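Local atomic coordinates of uncharacterized protein DUF849 (Burkholderia xenovorans LB400, PDB entry 3E02), a protein that binds a zinc ion and probably catalyses the cleavage of a beta-keto acid such as 3-keto-5-aminohexanoate. Residues V35-A40 with A270-E275; M112-L117 with S153-G158; F119-A124 with R137-G142; G16-P21 with G89-S94. All coordinates share one frame; numbering follows the deposited sequence. Where two conformers were deposited one is given.

The four contacts belong to one (βα)8 barrel and illustrate how such a fold is closed and then elaborated. Along the chain, contact 1 spans nearly everything, pairing helix 31-44 with the start of helix 273-286; contact 4 crosses it, and contact 2 lies inside its loop, with contact 3 nested in turn inside contact 2. Contacts 1 and 2 lie on opposite sides of the chain's centre, their own centres about 30 Å apart. Contacts 3 and 4, with centres about 10 Å apart, touch directly through Tyr139, Ser17 and Leu91. Thus an excursion between strand 109-113 and helix 152-163 is tied to loops beside the zinc site, while contacts 2 and 3 both reach the second subunit.

Contact 1: residues V35-A40 with A270-E275; sequences VKEGVA and ATSNAE. With EDO (1,2-ethanediol), chain L.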
loop_
_atom_site.group_PDB
_atom_site.type_symbol
_atom_site.label_atom_id
_atom_site.label_comp_id
_atom_site.label_asym_id
_atom_site.label_seq_id
_atom_site.Cartn_x
_atom_site.Cartn_y
_atom_site.Cartn_z
ATOM N N VAL A 35 -3.416 5.565 -41.390
ATOM C CA VAL A 35 -4.385 6.663 -41.530
ATOM C C VAL A 35 -5.813 6.160 -41.281
ATOM O O VAL A 35 -6.549 6.758 -40.499
ATOM C CB VAL A 35 -4.324 7.342 -42.917
ATOM C CG1 VAL A 35 -5.447 8.402 -43.065
ATOM C CG2 VAL A 35 -2.944 7.971 -43.150
ATOM N N LYS A 36 -6.189 5.068 -41.952
ATOM C CA LYS A 36 -7.531 4.467 -41.836
ATOM C C LYS A 36 -7.835 4.095 -40.374
ATOM O O LYS A 36 -8.897 4.419 -39.843
ATOM C CB LYS A 36 -7.650 3.236 -42.753
ATOM C CG LYS A 36 -9.061 2.645 -42.857
ATOM C CD LYS A 36 -9.144 1.490 -43.880
ATOM N N GLU A 37 -6.869 3.455 -39.727
ATOM C CA GLU A 37 -6.994 3.051 -38.319
ATOM C C GLU A 37 -7.029 4.222 -37.339
ATOM O O GLU A 37 -7.842 4.218 -36.402
ATOM C CB GLU A 37 -5.885 2.053 -37.964
ATOM C CG GLU A 37 -6.211 0.678 -38.471
ATOM C CD GLU A 37 -7.274 0.017 -37.596
ATOM O OE1 GLU A 37 -6.959 -0.298 -36.425
ATOM O OE2 GLU A 37 -8.431 -0.127 -38.069
ATOM N N GLY A 38 -6.165 5.214 -37.563
ATOM C CA GLY A 38 -6.116 6.417 -36.743
ATOM C C GLY A 38 -7.434 7.178 -36.800
ATOM O O GLY A 38 -7.966 7.580 -35.760
ATOM N N VAL A 39 -7.971 7.343 -38.015
ATOM C CA VAL A 39 -9.259 8.013 -38.220
ATOM C C VAL A 39 -10.400 7.259 -37.530
ATOM O O VAL A 39 -11.192 7.875 -36.826
ATOM C CB VAL A 39 -9.570 8.250 -39.722
ATOM C CG1 VAL A 39 -10.979 8.846 -39.914
ATOM C CG2 VAL A 39 -8.514 9.198 -40.342
ATOM N N ALA A 40 -10.445 5.936 -37.702
ATOM C CA ALA A 40 -11.467 5.088 -37.054
ATOM C C ALA A 40 -11.402 5.185 -35.525
ATOM O O ALA A 40 -12.441 5.308 -34.864
ATOM C CB ALA A 40 -11.348 3.626 -37.511
ATOM N N ALA A 270 -8.520 -8.458 -32.226
ATOM C CA ALA A 270 -9.192 -7.208 -32.565
ATOM C C ALA A 270 -8.994 -6.980 -34.054
ATOM O O ALA A 270 -7.850 -7.070 -34.533
ATOM C CB ALA A 270 -8.590 -6.023 -31.778
ATOM N N THR A 271 -10.083 -6.699 -34.775
ATOM C CA THR A 271 -10.015 -6.398 -36.210
ATOM C C THR A 271 -9.599 -4.944 -36.455
ATOM O O THR A 271 -9.179 -4.595 -37.552
ATOM C CB THR A 271 -11.357 -6.672 -36.924
ATOM O OG1 THR A 271 -12.378 -5.821 -36.385
ATOM C CG2 THR A 271 -11.772 -8.144 -36.750
ATOM N N SER A 272 -9.734 -4.098 -35.435
ATOM C CA SER A 272 -9.412 -2.689 -35.530
ATOM C C SER A 272 -9.155 -2.083 -34.167
ATOM O O SER A 272 -9.701 -2.529 -33.157
ATOM C CB SER A 272 -10.604 -1.933 -36.158
ATOM O OG SER A 272 -10.368 -0.523 -36.222
ATOM N N ASN A 273 -8.328 -1.038 -34.172
ATOM C CA ASN A 273 -8.108 -0.190 -33.007
ATOM C C ASN A 273 -9.426 0.351 -32.466
ATOM O O ASN A 273 -9.600 0.444 -31.246
ATOM C CB ASN A 273 -7.178 0.979 -33.359
ATOM C CG ASN A 273 -5.719 0.593 -33.286
ATOM O OD1 ASN A 273 -5.152 0.526 -32.205
ATOM N ND2 ASN A 273 -5.101 0.371 -34.431
ATOM N N ALA A 274 -10.338 0.689 -33.379
ATOM C CA ALA A 274 -11.673 1.204 -33.037
ATOM C C ALA A 274 -12.447 0.291 -32.093
ATOM O O ALA A 274 -13.180 0.796 -31.266
ATOM C CB ALA A 274 -12.495 1.485 -34.291
ATOM N N GLU A 275 -12.287 -1.032 -32.205
ATOM C CA GLU A 275 -12.957 -1.956 -31.278
ATOM C C GLU A 275 -12.585 -1.714 -29.824
ATOM O O GLU A 275 -13.458 -1.696 -28.952
ATOM C CB GLU A 275 -12.679 -3.415 -31.613
ATOM C CG GLU A 275 -13.326 -3.867 -32.872
ATOM C CD GLU A 275 -13.169 -5.369 -33.085
ATOM O OE1 GLU A 275 -12.035 -5.866 -32.986
ATOM O OE2 GLU A 275 -14.186 -6.043 -33.340
HETATM C C1 EDO L . -17.440 -3.876 -30.952
HETATM O O1 EDO L . -17.305 -4.043 -32.375
HETATM C C2 EDO L . -16.647 -2.649 -30.501
HETATM O O2 EDO L . -15.862 -2.813 -29.313
#
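The carboxylate of Glu37 and the side-chain amide of Asn273 are turned 38° against each other, and the carboxylate is met around its oxygens rather than stacked on the amide. Each oxygen offers its syn lone pair to the other segment: OE1 of Glu37 receives the backbone N of Asn273 at 2.7 Å in a nearly straight bond (174°), and OE2 of Glu37 takes the hydroxyl OG of Ser272, also at 2.7 Å. OE1 of Glu37 has a second donor on its anti side, where Asn273 ND2 arrives at 2.8 Å, a little out of the carboxylate plane. Three bonds thus fix the rotation of the group. A bend of the Glu37 chain at its second torsion (chi2 -76°) turns the carboxylate to these donors.

Ser272 is the N-cap of helix 273-286 and works in two directions, since its OG, besides donating to Glu37, accepts from Ala274 N at 3.1 Å. A carboxylate at the start of a helix faces the positive end of the helix dipole and would be expected to favour its charged form. One turn along helix 31-44, CB of Ala40 rests on CB of Ala274 at 4.0 Å, an apolar flank to the polar cluster. Asn273 also reaches inward, its OD1 accepting from Leu258 N and its ND2 donating to Val14 O; the side chain lies about 6 Å from that of zinc ligand Glu259. Helix 31-44 follows strand 10-13, and helix 273-286 is the next helix after strand 253-256; these strands pair in parallel, closing a (βα)8 barrel at this seam.

Contact 2: residues M112-L117 with S153-G158; sequences MNMGSL and SQIERG
Ile155 and the selenomethionine Met114 cross at about a right angle, the branch methyl CG2 of Ile155 lying 4.1 Å from SE of Met114. The Met114 CA-CB bond points off from the helix, but bends at both later torsions fold the chain back, so that selenium and CE both reach this methyl. The other arm of Ile155 runs along the backbone opposite: its CG1 is 3.8 Å from Asn113 O, and its CD1 lies 3.8 Å from Met114 O. One branched side chain therefore covers both a selenoether and two peptide carbonyls.

Met112, also selenomethionine, approaches one turn further along the helix. Its CG stands anti to the backbone N (chi1 179°), and the chain then curls so that CE settles 3.8 Å from the carbonyl C of Gly158, where glycine, having no side chain, lets the methyl come up to the helix backbone.

Strand 109-113, helix 152-163 and strand 168-173 follow one another as a parallel beta-alpha-beta crossover, extended here by an inserted excursion. Phe171 of strand 168-173 packs on both selenomethionines, Phe185 of helix 176-187 covers Ile155, and helix 95-105 borders Gln154 and Arg157.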
loop_
_atom_site.group_PDB
_atom_site.type_symbol
_atom_site.label_atom_id
_atom_site.label_comp_id
_atom_site.label_asym_id
_atom_site.label_seq_id
_atom_site.Cartn_x
_atom_site.Cartn_y
_atom_site.Cartn_z
HETATM N N MSE A 112 8.158 10.046 -24.249
HETATM C CA MSE A 112 9.460 10.247 -23.605
HETATM C C MSE A 112 9.635 9.143 -22.574
HETATM O O MSE A 112 9.018 9.174 -21.524
HETATM C CB MSE A 112 9.506 11.648 -22.970
HETATM C CG MSE A 112 10.774 12.059 -22.222
HETATM SE SE MSE A 112 12.362 12.078 -23.315
HETATM C CE MSE A 112 11.770 13.246 -24.836
ATOM N N ASN A 113 10.473 8.164 -22.896
ATOM C CA ASN A 113 10.715 7.016 -22.022
ATOM C C ASN A 113 11.612 7.461 -20.866
ATOM O O ASN A 113 12.691 8.008 -21.106
ATOM C CB ASN A 113 11.284 5.880 -22.844
ATOM C CG ASN A 113 10.293 5.405 -23.901
ATOM O OD1 ASN A 113 9.239 4.894 -23.564
ATOM N ND2 ASN A 113 10.608 5.639 -25.184
HETATM N N MSE A 114 11.141 7.247 -19.629
HETATM C CA MSE A 114 11.798 7.807 -18.419
HETATM C C MSE A 114 12.888 6.995 -17.722
HETATM O O MSE A 114 13.341 7.363 -16.641
HETATM C CB MSE A 114 10.725 8.291 -17.428
HETATM C CG MSE A 114 9.969 9.526 -17.894
HETATM SE SE MSE A 114 11.142 11.000 -18.392
HETATM C CE MSE A 114 12.145 11.116 -16.866
ATOM N N GLY A 115 13.360 5.938 -18.355
ATOM C CA GLY A 115 14.457 5.175 -17.775
ATOM C C GLY A 115 14.890 4.048 -18.664
ATOM O O GLY A 115 14.184 3.696 -19.613
ATOM N N SER A 116 16.068 3.515 -18.377
ATOM C CA SER A 116 16.612 2.389 -19.128
ATOM C C SER A 116 16.137 1.118 -18.455
ATOM O O SER A 116 16.139 1.018 -17.217
ATOM C CB SER A 116 18.138 2.433 -19.173
ATOM O OG SER A 116 18.604 3.626 -19.775
ATOM N N LEU A 117 15.676 0.157 -19.245
ATOM C CA LEU A 117 15.263 -1.128 -18.707
ATOM C C LEU A 117 15.448 -2.264 -19.693
ATOM O O LEU A 117 15.413 -2.046 -20.910
ATOM C CB LEU A 117 13.771 -1.100 -18.315
ATOM C CG LEU A 117 12.690 -0.920 -19.409
ATOM C CD1 LEU A 117 11.352 -1.545 -19.009
ATOM C CD2 LEU A 117 12.520 0.552 -19.796
ATOM N N SER A 153 21.488 11.512 -19.535
ATOM C CA SER A 153 21.965 12.359 -20.646
ATOM C C SER A 153 21.031 12.303 -21.868
ATOM O O SER A 153 20.723 13.340 -22.472
ATOM C CB SER A 153 23.383 11.973 -21.060
ATOM O OG SER A 153 24.277 12.184 -19.984
ATOM N N GLN A 154 20.583 11.104 -22.219
ATOM C CA GLN A 154 19.671 10.908 -23.364
ATOM C C GLN A 154 18.329 11.599 -23.128
ATOM O O GLN A 154 17.813 12.279 -24.017
ATOM C CB GLN A 154 19.482 9.422 -23.677
ATOM C CG GLN A 154 20.718 8.785 -24.300
ATOM C CD GLN A 154 20.540 7.308 -24.587
ATOM O OE1 GLN A 154 20.017 6.547 -23.766
ATOM N NE2 GLN A 154 20.986 6.887 -25.762
ATOM N N ILE A 155 17.778 11.436 -21.924
ATOM C CA ILE A 155 16.502 12.074 -21.560
ATOM C C ILE A 155 16.634 13.596 -21.632
ATOM O O ILE A 155 15.791 14.261 -22.236
ATOM C CB ILE A 155 15.995 11.633 -20.171
ATOM C CG1 ILE A 155 15.680 10.121 -20.170
ATOM C CG2 ILE A 155 14.735 12.436 -19.805
ATOM C CD1 ILE A 155 15.582 9.493 -18.764
ATOM N N GLU A 156 17.703 14.132 -21.044
ATOM C CA GLU A 156 17.953 15.575 -21.068
ATOM C C GLU A 156 18.051 16.128 -22.501
ATOM O O GLU A 156 17.501 17.192 -22.765
ATOM C CB GLU A 156 19.208 15.920 -20.278
ATOM C CG GLU A 156 19.440 17.431 -20.148
ATOM C CD GLU A 156 20.481 17.811 -19.119
ATOM O OE1 GLU A 156 20.808 16.988 -18.237
ATOM O OE2 GLU A 156 20.952 18.964 -19.179
ATOM N N ARG A 157 18.729 15.393 -23.394
ATOM C CA ARG A 157 18.881 15.771 -24.821
ATOM C C ARG A 157 17.506 15.840 -25.495
ATOM O O ARG A 157 17.168 16.840 -26.140
ATOM C CB ARG A 157 19.779 14.761 -25.561
ATOM C CG ARG A 157 20.042 15.059 -27.058
ATOM C CD ARG A 157 20.683 13.880 -27.795
ATOM N NE ARG A 157 20.637 14.116 -29.242
ATOM C CZ ARG A 157 20.763 13.194 -30.203
ATOM N NH1 ARG A 157 21.002 11.907 -29.930
ATOM N NH2 ARG A 157 20.664 13.592 -31.474
ATOM N N GLY A 158 16.722 14.778 -25.325
ATOM C CA GLY A 158 15.365 14.706 -25.871
ATOM C C GLY A 158 14.487 15.823 -25.355
ATOM O O GLY A 158 13.806 16.473 -26.132
#

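Contact 3: residues F119-A124 with R137-G142; sequences FNISQA and RPYLAG. With EDO (1,2-ethanediol), chain H; EDO (1,2-ethanediol), chain E.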
loop_
_atom_site.group_PDB
_atom_site.type_symbol
_atom_site.label_atom_id
_atom_site.label_comp_id
_atom_site.label_asym_id
_atom_site.label_seq_id
_atom_site.Cartn_x
_atom_site.Cartn_y
_atom_site.Cartn_z
ATOM N N PHE A 119 13.959 -5.018 -21.879
ATOM C CA PHE A 119 12.673 -4.961 -22.600
ATOM C C PHE A 119 12.635 -6.261 -23.398
ATOM O O PHE A 119 13.052 -6.300 -24.548
ATOM C CB PHE A 119 12.618 -3.696 -23.471
ATOM C CG PHE A 119 11.223 -3.263 -23.819
ATOM C CD1 PHE A 119 10.379 -4.097 -24.562
ATOM C CD2 PHE A 119 10.745 -2.013 -23.415
ATOM C CE1 PHE A 119 9.066 -3.701 -24.873
ATOM C CE2 PHE A 119 9.437 -1.603 -23.723
ATOM C CZ PHE A 119 8.602 -2.446 -24.456
ATOM N N ASN A 120 12.139 -7.311 -22.745
ATOM C CA ASN A 120 12.166 -8.678 -23.241
ATOM C C ASN A 120 10.806 -9.146 -23.772
ATOM O O ASN A 120 9.892 -9.435 -22.996
ATOM C CB ASN A 120 12.667 -9.594 -22.101
ATOM C CG ASN A 120 12.945 -11.038 -22.546
ATOM O OD1 ASN A 120 12.716 -11.413 -23.703
ATOM N ND2 ASN A 120 13.449 -11.853 -21.612
ATOM N N ILE A 121 10.688 -9.221 -25.099
ATOM C CA ILE A 121 9.459 -9.716 -25.768
ATOM C C ILE A 121 9.705 -11.071 -26.463
ATOM O O ILE A 121 8.877 -11.515 -27.277
ATOM C CB ILE A 121 8.871 -8.653 -26.745
ATOM C CG1 ILE A 121 9.859 -8.297 -27.880
ATOM C CG2 ILE A 121 8.464 -7.411 -25.947
ATOM C CD1 ILE A 121 9.312 -7.332 -28.875
ATOM N N SER A 122 10.818 -11.732 -26.116
ATOM C CA SER A 122 11.229 -12.998 -26.731
ATOM C C SER A 122 10.268 -14.165 -26.524
ATOM O O SER A 122 10.183 -15.034 -27.383
ATOM C CB SER A 122 12.621 -13.401 -26.230
ATOM O OG SER A 122 12.594 -13.756 -24.852
ATOM N N GLN A 123 9.563 -14.188 -25.389
ATOM C CA GLN A 123 8.588 -15.249 -25.087
ATOM C C GLN A 123 7.442 -15.330 -26.112
ATOM O O GLN A 123 6.870 -16.395 -26.298
ATOM C CB GLN A 123 8.011 -15.077 -23.673
ATOM C CG GLN A 123 9.050 -15.308 -22.557
ATOM C CD GLN A 123 8.528 -14.939 -21.167
ATOM O OE1 GLN A 123 7.984 -13.834 -20.952
ATOM N NE2 GLN A 123 8.712 -15.850 -20.209
ATOM N N ALA A 124 7.111 -14.204 -26.750
ATOM C CA ALA A 124 6.090 -14.144 -27.805
ATOM C C ALA A 124 6.389 -15.100 -28.970
ATOM O O ALA A 124 5.463 -15.684 -29.538
ATOM C CB ALA A 124 5.928 -12.699 -28.314
ATOM N N ARG A 137 11.458 -13.369 -36.155
ATOM C CA ARG A 137 12.009 -14.219 -35.091
ATOM C C ARG A 137 13.318 -13.652 -34.480
ATOM O O ARG A 137 13.418 -13.599 -33.254
ATOM C CB ARG A 137 12.158 -15.681 -35.512
ATOM C CG ARG A 137 12.297 -16.611 -34.313
ATOM C CD ARG A 137 12.681 -18.047 -34.678
ATOM N NE ARG A 137 11.602 -18.874 -35.229
ATOM C CZ ARG A 137 10.549 -19.338 -34.538
ATOM N NH1 ARG A 137 10.370 -19.054 -33.245
ATOM N NH2 ARG A 137 9.638 -20.096 -35.159
ATOM N N PRO A 138 14.301 -13.240 -35.308
ATOM C CA PRO A 138 15.532 -12.632 -34.766
ATOM C C PRO A 138 15.286 -11.360 -33.939
ATOM O O PRO A 138 15.956 -11.159 -32.931
ATOM C CB PRO A 138 16.359 -12.325 -36.018
ATOM C CG PRO A 138 15.829 -13.194 -37.052
ATOM C CD PRO A 138 14.392 -13.374 -36.778
ATOM N N TYR A 139 14.318 -10.544 -34.358
ATOM C CA TYR A 139 13.913 -9.334 -33.633
ATOM C C TYR A 139 13.431 -9.678 -32.225
ATOM O O TYR A 139 13.927 -9.135 -31.253
ATOM C CB TYR A 139 12.813 -8.600 -34.402
ATOM C CG TYR A 139 12.292 -7.330 -33.769
ATOM C CD1 TYR A 139 13.055 -6.155 -33.775
ATOM C CD2 TYR A 139 11.013 -7.280 -33.207
ATOM C CE1 TYR A 139 12.556 -4.970 -33.206
ATOM C CE2 TYR A 139 10.512 -6.109 -32.646
ATOM C CZ TYR A 139 11.284 -4.959 -32.645
ATOM O OH TYR A 139 10.779 -3.804 -32.108
ATOM N N LEU A 140 12.493 -10.612 -32.131
ATOM C CA LEU A 140 11.952 -11.042 -30.840
ATOM C C LEU A 140 13.017 -11.723 -29.961
ATOM O O LEU A 140 13.168 -11.374 -28.782
ATOM C CB LEU A 140 10.743 -11.971 -31.044
ATOM C CG LEU A 140 9.534 -11.377 -31.782
ATOM C CD1 LEU A 140 8.535 -12.488 -32.157
ATOM C CD2 LEU A 140 8.841 -10.257 -31.014
ATOM N N ALA A 141 13.755 -12.665 -30.547
ATOM C CA ALA A 141 14.825 -13.411 -29.843
ATOM C C ALA A 141 15.931 -12.489 -29.321
ATOM O O ALA A 141 16.391 -12.646 -28.191
ATOM C CB ALA A 141 15.401 -14.502 -30.746
ATOM N N GLY A 142 16.303 -11.500 -30.127
ATOM C CA GLY A 142 17.312 -10.513 -29.768
ATOM C C GLY A 142 16.970 -9.653 -28.560
ATOM O O GLY A 142 17.874 -9.059 -27.964
HETATM C C1 EDO H . 15.631 -6.364 -31.256
HETATM O O1 EDO H . 16.097 -7.720 -31.210
HETATM C C2 EDO H . 16.583 -5.367 -30.593
HETATM O O2 EDO H . 17.847 -5.939 -30.223
HETATM C C1 EDO E . 10.061 -19.512 -40.123
HETATM O O1 EDO E . 8.728 -19.677 -40.576
HETATM C C2 EDO E . 10.083 -19.650 -38.612
HETATM O O2 EDO E . 11.217 -18.945 -38.108
#
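Ile121 carries its side chain to Leu140 and Tyr139, and it can be followed outward from CB. There the chain divides: CG2 of Ile121 packs on CG2 of Ile18, in the loop after strand 10-13, while CG1 takes the crowded position between the backbone N and the carbonyl carbon (chi1 61°), which directs this longer arm at the helix. CG1 of Ile121 already touches CD2 of Leu140 at 3.8 Å. The terminal CD1 of Ile121 packs on the same CD2 of Leu140 at 3.7 Å, the two side chains crossing at about a right angle. CD1 of Ile121 also comes within 4.1 Å of CE2 of Tyr139, meeting that ring obliquely.

Beyond the isoleucine, the chain itself comes close to the helix: CA of Ser122 lies 3.3 Å from Leu140 O. An Asx turn shapes this part of the loop. Asn120 OD1 accepts from Ser122 N at 3.1 Å, and takes Ser122 OG, at 2.6 Å, on a lone pair in the carbonyl plane; two donors thus grip one oxygen. A 1,2-ethanediol, probably from the crystallisation liquor, donates through O1 to Tyr139 O at 2.6 Å, its C1 lying obliquely by the Tyr139 ring.

The loop after strand 117-118 thus lies against helix 136-142, and Thr143 OG1 bonds to both Ile121 N and Leu140 O. Tyr139 OH leaves the helix for Ser17 O and Leu91 N in the loops after strands 10-13 and 82-85, while Asn120 and Gln123 pack on Phe152 and His184 of the second subunit.

Contact 4: residues G16-P21 with G89-S94; sequences GSIHTP and GGLGMS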
loop_
_atom_site.group_PDB
_atom_site.type_symbol
_atom_site.label_atom_id
_atom_site.label_comp_id
_atom_site.label_asym_id
_atom_site.label_seq_id
_atom_site.Cartn_x
_atom_site.Cartn_y
_atom_site.Cartn_z
ATOM N N GLY A 16 2.642 0.499 -32.922
ATOM C CA GLY A 16 3.839 0.229 -32.142
ATOM C C GLY A 16 4.942 -0.471 -32.905
ATOM O O GLY A 16 5.006 -0.414 -34.142
ATOM N N SER A 17 5.797 -1.136 -32.138
ATOM C CA SER A 17 6.931 -1.887 -32.650
ATOM C C SER A 17 7.189 -3.229 -31.944
ATOM O O SER A 17 8.178 -3.870 -32.293
ATOM C CB SER A 17 8.176 -1.006 -32.492
ATOM O OG SER A 17 8.476 -0.835 -31.114
ATOM N N ILE A 18 6.317 -3.664 -31.013
ATOM C CA ILE A 18 6.459 -4.923 -30.239
ATOM C C ILE A 18 5.799 -6.102 -30.941
ATOM O O ILE A 18 6.369 -7.197 -31.016
ATOM C CB ILE A 18 5.810 -4.787 -28.810
ATOM C CG1 ILE A 18 6.464 -3.656 -28.013
ATOM C CG2 ILE A 18 5.850 -6.098 -28.020
ATOM C CD1 ILE A 18 7.999 -3.616 -28.079
ATOM N N HIS A 19 4.568 -5.877 -31.411
ATOM C CA HIS A 19 3.831 -6.917 -32.144
ATOM C C HIS A 19 4.374 -6.974 -33.561
ATOM O O HIS A 19 4.829 -5.963 -34.099
ATOM C CB HIS A 19 2.326 -6.665 -32.147
ATOM C CG HIS A 19 1.731 -6.691 -30.775
ATOM N ND1 HIS A 19 0.921 -5.686 -30.299
ATOM C CD2 HIS A 19 1.877 -7.573 -29.759
ATOM C CE1 HIS A 19 0.562 -5.968 -29.061
ATOM N NE2 HIS A 19 1.124 -7.107 -28.708
ATOM N N THR A 20 4.363 -8.163 -34.154
ATOM C CA THR A 20 4.903 -8.373 -35.496
ATOM C C THR A 20 3.780 -8.902 -36.408
ATOM O O THR A 20 2.766 -9.376 -35.891
ATOM C CB THR A 20 6.141 -9.291 -35.471
ATOM O OG1 THR A 20 5.749 -10.625 -35.148
ATOM C CG2 THR A 20 7.195 -8.786 -34.449
ATOM N N PRO A 21 3.930 -8.772 -37.752
ATOM C CA PRO A 21 2.863 -9.188 -38.698
ATOM C C PRO A 21 2.299 -10.600 -38.556
ATOM O O PRO A 21 1.094 -10.811 -38.766
ATOM C CB PRO A 21 3.531 -9.020 -40.059
ATOM C CG PRO A 21 4.489 -7.868 -39.824
ATOM C CD PRO A 21 5.066 -8.161 -38.482
ATOM N N GLY A 89 10.334 4.214 -30.801
ATOM C CA GLY A 89 10.476 3.584 -32.100
ATOM C C GLY A 89 10.638 2.076 -31.995
ATOM O O GLY A 89 10.020 1.424 -31.130
ATOM N N GLY A 90 11.431 1.529 -32.914
ATOM C CA GLY A 90 11.767 0.121 -32.949
ATOM C C GLY A 90 12.904 -0.235 -32.004
ATOM O O GLY A 90 13.876 0.541 -31.838
ATOM N N LEU A 91 12.803 -1.425 -31.405
ATOM C CA LEU A 91 13.821 -1.906 -30.470
ATOM C C LEU A 91 15.128 -2.140 -31.242
ATOM O O LEU A 91 15.112 -2.791 -32.294
ATOM C CB LEU A 91 13.360 -3.187 -29.755
ATOM C CG LEU A 91 12.039 -3.144 -28.974
ATOM C CD1 LEU A 91 11.820 -4.466 -28.235
ATOM C CD2 LEU A 91 11.975 -1.983 -27.990
ATOM N N GLY A 92 16.223 -1.549 -30.752
ATOM C CA GLY A 92 17.550 -1.648 -31.375
ATOM C C GLY A 92 18.030 -0.395 -32.106
ATOM O O GLY A 92 19.190 -0.352 -32.558
HETATM N N MSE A 93 17.162 0.615 -32.237
HETATM C CA MSE A 93 17.517 1.876 -32.923
HETATM C C MSE A 93 18.328 2.791 -32.023
HETATM O O MSE A 93 18.164 2.764 -30.806
HETATM C CB MSE A 93 16.264 2.628 -33.367
HETATM C CG MSE A 93 15.466 1.880 -34.393
HETATM SE SE MSE A 93 13.924 2.909 -34.928
HETATM C CE MSE A 93 13.132 1.582 -36.167
ATOM N N SER A 94 19.185 3.604 -32.635
ATOM C CA SER A 94 20.004 4.576 -31.912
ATOM C C SER A 94 19.136 5.785 -31.553
ATOM O O SER A 94 18.040 5.938 -32.095
ATOM C CB SER A 94 21.156 5.039 -32.783
ATOM O OG SER A 94 20.662 5.648 -33.969
#
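Two loops at the zinc-bearing mouth of the barrel meet where Ser17 faces Gly89 and Gly90. OG of Ser17 donates to Gly89 O at 2.7 Å, tilted 32° from the carbonyl plane. This hydroxyl sits between its own backbone N and carbonyl carbon (chi1 68°), a torsion that presents it to the opposite loop, and CB of Ser17 rests on CA of Gly90 at 3.8 Å.

The loops follow strands 10-13 and 82-85, on the side of a (βα)8 barrel where active sites form. Gly89 adjoins the zinc ligand His52, and the side chain of Ser17 is about 6 Å from the zinc ion, so their bond couples two segments of the metal site's surroundings.

Further out, CD1 of Ile18 approaches CD1 of Leu91 at 3.9 Å; as Ile18 was modelled in two conformers, this touch is less certain. Leu91 opens the bend of a type II beta turn from Gly90 to Met93, whose closing bond, Met93 N to Gly90 O, is weak at 3.3 Å. Gly92 takes the third position with a positive phi of 106°, as glycine does readily. Beyond the turn, Ser94 serves as N-cap of helix 95-105, and the selenomethionine Met93 packs on Pro61 of strand 61-62.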